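Side-chain contacts in structural protein ORF273 (PDB 4ART), which is a heat- and acid-stable structural protein of the archaeal Acidianus two-tailed virus, and has a new fold: residues 104-109 with 246-251; 26-31 with 157-162. One frame throughout, in Å; residues are numbered along the deposited sequence.

Interaction 1 (104-109 with 246-251); sequences FDIDYG and PYQVCY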
loop_
_atom_site.group_PDB
_atom_site.type_symbol
_atom_site.label_atom_id
_atom_site.label_comp_id
_atom_site.label_asym_id
_atom_site.label_seq_id
_atom_site.Cartn_x
_atom_site.Cartn_y
_atom_site.Cartn_z
ATOM N N PHE A 104 -0.038 -9.939 9.883
ATOM C CA PHE A 104 -0.350 -8.521 10.019
ATOM C C PHE A 104 -1.550 -8.113 9.139
ATOM O O PHE A 104 -2.439 -7.399 9.592
ATOM C CB PHE A 104 0.889 -7.654 9.764
ATOM C CG PHE A 104 0.595 -6.191 9.846
ATOM C CD1 PHE A 104 0.482 -5.559 11.084
ATOM C CD2 PHE A 104 0.406 -5.444 8.694
ATOM C CE1 PHE A 104 0.145 -4.211 11.168
ATOM C CE2 PHE A 104 0.115 -4.083 8.780
ATOM C CZ PHE A 104 -0.007 -3.472 10.019
ATOM N N ASP A 105 -1.572 -8.574 7.890
ATOM C CA ASP A 105 -2.667 -8.312 6.963
ATOM C C ASP A 105 -3.985 -8.899 7.487
ATOM O O ASP A 105 -5.001 -8.251 7.349
ATOM C CB ASP A 105 -2.353 -8.886 5.569
ATOM C CG ASP A 105 -1.276 -8.147 4.780
ATOM O OD1 ASP A 105 -0.665 -7.190 5.343
ATOM O OD2 ASP A 105 -1.007 -8.552 3.627
ATOM N N ILE A 106 -3.952 -10.102 8.127
ATOM C CA ILE A 106 -5.109 -10.804 8.738
ATOM C C ILE A 106 -5.701 -9.962 9.871
ATOM O O ILE A 106 -6.911 -9.756 9.939
ATOM C CB ILE A 106 -4.677 -12.192 9.340
ATOM C CG1 ILE A 106 -4.345 -13.232 8.279
ATOM C CG2 ILE A 106 -5.701 -12.755 10.362
ATOM C CD1 ILE A 106 -3.793 -14.545 8.914
ATOM N N ASP A 107 -4.824 -9.540 10.786
ATOM C CA ASP A 107 -5.156 -8.841 12.023
ATOM C C ASP A 107 -5.435 -7.324 11.890
ATOM O O ASP A 107 -6.214 -6.776 12.676
ATOM C CB ASP A 107 -4.102 -9.189 13.107
ATOM C CG ASP A 107 -3.969 -10.688 13.380
ATOM O OD1 ASP A 107 -5.021 -11.384 13.422
ATOM O OD2 ASP A 107 -2.818 -11.163 13.571
ATOM N N TYR A 108 -4.880 -6.674 10.838
ATOM C CA TYR A 108 -5.016 -5.234 10.563
ATOM C C TYR A 108 -5.338 -4.875 9.110
ATOM O O TYR A 108 -5.254 -3.701 8.749
ATOM C CB TYR A 108 -3.725 -4.490 10.948
ATOM C CG TYR A 108 -3.363 -4.556 12.414
ATOM C CD1 TYR A 108 -2.621 -5.619 12.921
ATOM C CD2 TYR A 108 -3.721 -3.534 13.286
ATOM C CE1 TYR A 108 -2.285 -5.689 14.270
ATOM C CE2 TYR A 108 -3.361 -3.575 14.634
ATOM C CZ TYR A 108 -2.648 -4.659 15.122
ATOM O OH TYR A 108 -2.282 -4.710 16.446
ATOM N N GLY A 109 -5.720 -5.854 8.300
ATOM C CA GLY A 109 -6.027 -5.658 6.889
ATOM C C GLY A 109 -7.364 -5.005 6.638
ATOM O O GLY A 109 -8.210 -5.536 5.898
ATOM N N PRO A 246 -13.978 -8.398 12.679
ATOM C CA PRO A 246 -14.364 -9.077 11.431
ATOM C C PRO A 246 -14.688 -10.562 11.667
ATOM O O PRO A 246 -14.157 -11.164 12.587
ATOM C CB PRO A 246 -13.100 -8.977 10.558
ATOM C CG PRO A 246 -12.003 -8.951 11.499
ATOM C CD PRO A 246 -12.514 -8.209 12.743
ATOM N N TYR A 247 -15.530 -11.147 10.834
ATOM C CA TYR A 247 -15.797 -12.569 10.909
ATOM C C TYR A 247 -14.645 -13.169 10.131
ATOM O O TYR A 247 -14.441 -12.849 8.960
ATOM C CB TYR A 247 -17.125 -12.872 10.252
ATOM C CG TYR A 247 -17.634 -14.260 10.515
ATOM C CD1 TYR A 247 -18.474 -14.522 11.595
ATOM C CD2 TYR A 247 -17.342 -15.308 9.641
ATOM C CE1 TYR A 247 -19.032 -15.781 11.782
ATOM C CE2 TYR A 247 -17.916 -16.558 9.801
ATOM C CZ TYR A 247 -18.752 -16.791 10.879
ATOM O OH TYR A 247 -19.269 -18.035 11.076
ATOM N N GLN A 248 -13.822 -13.953 10.816
ATOM C CA GLN A 248 -12.581 -14.475 10.252
ATOM C C GLN A 248 -12.606 -15.980 10.014
ATOM O O GLN A 248 -12.885 -16.748 10.942
ATOM C CB GLN A 248 -11.429 -14.061 11.177
ATOM C CG GLN A 248 -10.032 -14.343 10.645
ATOM C CD GLN A 248 -9.006 -13.720 11.565
ATOM O OE1 GLN A 248 -8.276 -14.432 12.247
ATOM N NE2 GLN A 248 -8.943 -12.370 11.626
ATOM N N VAL A 249 -12.360 -16.405 8.747
ATOM C CA VAL A 249 -12.357 -17.846 8.378
ATOM C C VAL A 249 -11.021 -18.200 7.732
ATOM O O VAL A 249 -10.567 -17.474 6.844
ATOM C CB VAL A 249 -13.585 -18.310 7.528
ATOM C CG1 VAL A 249 -13.581 -19.814 7.289
ATOM C CG2 VAL A 249 -14.893 -17.883 8.164
ATOM N N CYS A 250 -10.390 -19.306 8.199
ATOM C CA CYS A 250 -9.072 -19.741 7.751
ATOM C C CYS A 250 -9.037 -21.136 7.164
ATOM O O CYS A 250 -9.900 -21.960 7.445
ATOM C CB CYS A 250 -8.007 -19.537 8.824
ATOM S SG CYS A 250 -7.933 -17.860 9.485
ATOM N N TYR A 251 -8.082 -21.357 6.257
ATOM C CA TYR A 251 -7.918 -22.586 5.487
ATOM C C TYR A 251 -6.446 -22.874 5.218
ATOM O O TYR A 251 -5.630 -21.949 5.134
ATOM C CB TYR A 251 -8.598 -22.442 4.114
ATOM C CG TYR A 251 -10.026 -21.940 4.130
ATOM C CD1 TYR A 251 -10.308 -20.569 4.133
ATOM C CD2 TYR A 251 -11.099 -22.829 4.074
ATOM C CE1 TYR A 251 -11.619 -20.103 4.088
ATOM C CE2 TYR A 251 -12.414 -22.375 4.076
ATOM C CZ TYR A 251 -12.667 -21.011 4.038
ATOM O OH TYR A 251 -13.966 -20.583 3.992
HETATM O O HOH W 1 -7.683 -11.271 14.064
#

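Interaction 2 (26-31 with 157-162); sequences NDEEKL and VNIYDI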
loop_
_atom_site.group_PDB
_atom_site.type_symbol
_atom_site.label_atom_id
_atom_site.label_comp_id
_atom_site.label_asym_id
_atom_site.label_seq_id
_atom_site.Cartn_x
_atom_site.Cartn_y
_atom_site.Cartn_z
ATOM N N ASN A 26 -24.401 -16.749 9.848
ATOM C CA ASN A 26 -24.690 -17.743 8.805
ATOM C C ASN A 26 -24.328 -17.211 7.431
ATOM O O ASN A 26 -23.663 -17.911 6.674
ATOM C CB ASN A 26 -26.162 -18.189 8.831
ATOM C CG ASN A 26 -26.556 -18.788 10.135
ATOM O OD1 ASN A 26 -27.375 -18.226 10.860
ATOM N ND2 ASN A 26 -25.885 -19.869 10.526
ATOM N N ASP A 27 -24.708 -15.956 7.135
ATOM C CA ASP A 27 -24.370 -15.276 5.867
ATOM C C ASP A 27 -22.876 -15.120 5.707
ATOM O O ASP A 27 -22.356 -15.304 4.600
ATOM C CB ASP A 27 -25.018 -13.885 5.792
ATOM C CG ASP A 27 -26.481 -13.832 5.368
ATOM O OD1 ASP A 27 -27.076 -14.916 5.111
ATOM O OD2 ASP A 27 -27.032 -12.709 5.284
ATOM N N GLU A 28 -22.164 -14.785 6.809
ATOM C CA GLU A 28 -20.715 -14.592 6.756
ATOM C C GLU A 28 -19.992 -15.897 6.503
ATOM O O GLU A 28 -19.047 -15.906 5.736
ATOM C CB GLU A 28 -20.197 -13.884 8.006
ATOM C CG GLU A 28 -20.726 -12.462 8.110
ATOM C CD GLU A 28 -20.483 -11.806 9.450
ATOM O OE1 GLU A 28 -20.986 -12.304 10.481
ATOM O OE2 GLU A 28 -19.751 -10.799 9.471
ATOM N N GLU A 29 -20.482 -17.013 7.077
ATOM C CA GLU A 29 -19.874 -18.323 6.825
ATOM C C GLU A 29 -20.032 -18.675 5.342
ATOM O O GLU A 29 -19.079 -19.140 4.724
ATOM C CB GLU A 29 -20.503 -19.404 7.725
ATOM C CG GLU A 29 -19.661 -20.668 7.876
ATOM C CD GLU A 29 -18.333 -20.544 8.603
ATOM O OE1 GLU A 29 -18.300 -19.941 9.701
ATOM O OE2 GLU A 29 -17.336 -21.108 8.100
ATOM N N LYS A 30 -21.234 -18.421 4.775
ATOM C CA LYS A 30 -21.559 -18.631 3.354
ATOM C C LYS A 30 -20.642 -17.807 2.457
ATOM O O LYS A 30 -20.124 -18.323 1.474
ATOM C CB LYS A 30 -23.031 -18.305 3.073
ATOM C CG LYS A 30 -23.973 -19.380 3.609
ATOM C CD LYS A 30 -25.430 -18.898 3.641
ATOM C CE LYS A 30 -26.362 -19.852 4.356
ATOM N NZ LYS A 30 -27.792 -19.449 4.209
ATOM N N LEU A 31 -20.417 -16.547 2.817
ATOM C CA LEU A 31 -19.564 -15.639 2.054
ATOM C C LEU A 31 -18.112 -16.108 2.013
ATOM O O LEU A 31 -17.485 -16.013 0.965
ATOM C CB LEU A 31 -19.650 -14.196 2.615
ATOM C CG LEU A 31 -20.927 -13.412 2.275
ATOM C CD1 LEU A 31 -21.045 -12.184 3.174
ATOM C CD2 LEU A 31 -20.967 -13.008 0.778
ATOM N N VAL A 157 -9.821 -15.336 5.387
ATOM C CA VAL A 157 -10.884 -14.505 4.839
ATOM C C VAL A 157 -11.424 -13.689 6.028
ATOM O O VAL A 157 -11.870 -14.278 7.019
ATOM C CB VAL A 157 -12.006 -15.361 4.186
ATOM C CG1 VAL A 157 -13.092 -14.471 3.579
ATOM C CG2 VAL A 157 -11.465 -16.358 3.158
ATOM N N ASN A 158 -11.377 -12.355 5.911
ATOM C CA ASN A 158 -11.864 -11.387 6.916
ATOM C C ASN A 158 -13.070 -10.643 6.375
ATOM O O ASN A 158 -12.954 -9.949 5.380
ATOM C CB ASN A 158 -10.749 -10.375 7.285
ATOM C CG ASN A 158 -9.638 -11.015 8.082
ATOM O OD1 ASN A 158 -9.875 -11.769 8.993
ATOM N ND2 ASN A 158 -8.434 -11.037 7.558
ATOM N N ILE A 159 -14.219 -10.771 7.050
ATOM C CA ILE A 159 -15.469 -10.146 6.644
ATOM C C ILE A 159 -15.841 -8.989 7.557
ATOM O O ILE A 159 -16.089 -9.176 8.746
ATOM C CB ILE A 159 -16.586 -11.212 6.499
ATOM C CG1 ILE A 159 -16.152 -12.322 5.507
ATOM C CG2 ILE A 159 -17.863 -10.551 6.065
ATOM C CD1 ILE A 159 -16.922 -13.548 5.599
ATOM N N TYR A 160 -15.947 -7.791 6.973
ATOM C CA TYR A 160 -16.295 -6.567 7.708
ATOM C C TYR A 160 -17.653 -6.092 7.256
ATOM O O TYR A 160 -17.922 -6.040 6.063
ATOM C CB TYR A 160 -15.265 -5.448 7.399
ATOM C CG TYR A 160 -13.830 -5.788 7.750
ATOM C CD1 TYR A 160 -13.013 -6.467 6.851
ATOM C CD2 TYR A 160 -13.299 -5.466 9.002
ATOM C CE1 TYR A 160 -11.707 -6.815 7.184
ATOM C CE2 TYR A 160 -11.990 -5.788 9.336
ATOM C CZ TYR A 160 -11.202 -6.474 8.431
ATOM O OH TYR A 160 -9.902 -6.755 8.758
ATOM N N ASP A 161 -18.468 -5.678 8.201
ATOM C CA ASP A 161 -19.773 -5.064 7.960
ATOM C C ASP A 161 -19.442 -3.595 7.688
ATOM O O ASP A 161 -18.865 -2.938 8.551
ATOM C CB ASP A 161 -20.674 -5.190 9.214
ATOM C CG ASP A 161 -22.037 -4.534 9.033
ATOM O OD1 ASP A 161 -22.159 -3.337 9.305
ATOM O OD2 ASP A 161 -22.953 -5.201 8.568
ATOM N N ILE A 162 -19.795 -3.085 6.506
ATOM C CA ILE A 162 -19.468 -1.717 6.089
ATOM C C ILE A 162 -20.050 -0.630 7.006
ATOM O O ILE A 162 -19.328 0.292 7.355
ATOM C CB ILE A 162 -19.737 -1.494 4.552
ATOM C CG1 ILE A 162 -18.794 -2.409 3.708
ATOM C CG2 ILE A 162 -19.609 0.002 4.153
ATOM C CD1 ILE A 162 -19.120 -2.540 2.281
#

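Interaction 1 (104-109 with 246-251)
Ile106 of helix 99-108 meets Gln248 of strand 247-253 where this helix packs on one face of the mixed seven-stranded sheet in an alpha/beta layered fold. The methyl CG2 of Ile106 sits over the flat face of the Gln248 carboxamide, almost equally far from its three atoms: 3.5 Å from NE2, and 3.6 Å from both CD and OE1 of Gln248. The two side chains cross at about a right angle. CG2, anti to the backbone N of Ile106, is the branch that meets the amide. Gln248 is fully stretched (chi1 -171°, chi2 172°), and glutamine suits the place because this extended chain carries an amide from the strand to the helix.

A water supplies the polar half. Asp107 OD1 and Gln248 NE2 stand 4.4 Å apart, too far for a direct bond, and the water fills the step, donating a hydrogen bond to Asp107 OD1 and accepting one from Gln248 NE2. The other NE2 hydrogen goes to Asn158 OD1 on the adjoining strand 154-161, so both N-H groups are used and the rotation of the amide is restrained. Farther out, the disulfide from Cys250 to Cys263 ties the same strand to helix 263-266, and Gln248 also packs on Cys263. The bridging water lies 2.7 Å from OD1 of Asp107 and 3.0 Å from NE2 of Gln248.

Interaction 2 (26-31 with 157-162)
Ile159, pointing from strand 154-161 toward helix 23-44, slants across the side chain of Glu28 and offers a different methyl to each part of the helix surface. Its longer branch goes deeper: with CG1 opposite the carbonyl carbon (chi1 -56°) and CD1 extended beyond it, the terminal methyl ends against the helix backbone, 3.2 Å from Glu28 O, a close approach without a hydrogen bond. The same CD1 lies 4.1 Å from the CB of Leu31, one helical turn along from Glu28, so it rests in the groove between the two residues. The CG2 methyl meets the glutamate side chain, 4.0 Å from Glu28 CG and 3.9 Å from Glu28 OE2.

This is ordinary helix-on-sheet packing, on an interior strand of the mixed sheet, between 139-146 and 247-253. A beta-branched residue suits the strand and spreads two methyls over the helix, while Leu31 gives its CB to Ile159 and packs on Tyr139 of the next strand, which also touches Glu28 and Ile159. Ala32 on the same helix also touches Ile159. Beyond the contact, Asp161 caps the start of helix 162-168 through OD1 to Ser164 N.

Glu28 meets Ile159 through its backbone carbonyl, CB and CG, and one carboxylate oxygen. With no hydrogen bond or salt bridge between the segments, the isoleucine methyls pack on carbon and oxygen atoms alike, so the contact rests on van der Waals packing.

The two contacts lie on opposite faces of one sheet, on strands 247-253 and 154-161, which are antiparallel neighbours joined by backbone bonds such as Val249 O to Val157 N. Interaction 2 is the more buried: an isoleucine set against helix 23-44 through van der Waals contacts, with no hydrogen bond between the segments. Interaction 1, partly buried, mixes a methyl-on-amide contact with a water bridge to a carboxylate. Alternation along the strands connects them: Gln248 faces helix 99-108, whereas Tyr247 turns to helix 23-44, where its OH bonds to Glu29; likewise Ile159 serves interaction 2 while its neighbour Asn158 receives the amide of interaction 1. Helices 23-44 and 99-108 thus cover this pair of strands from opposite faces.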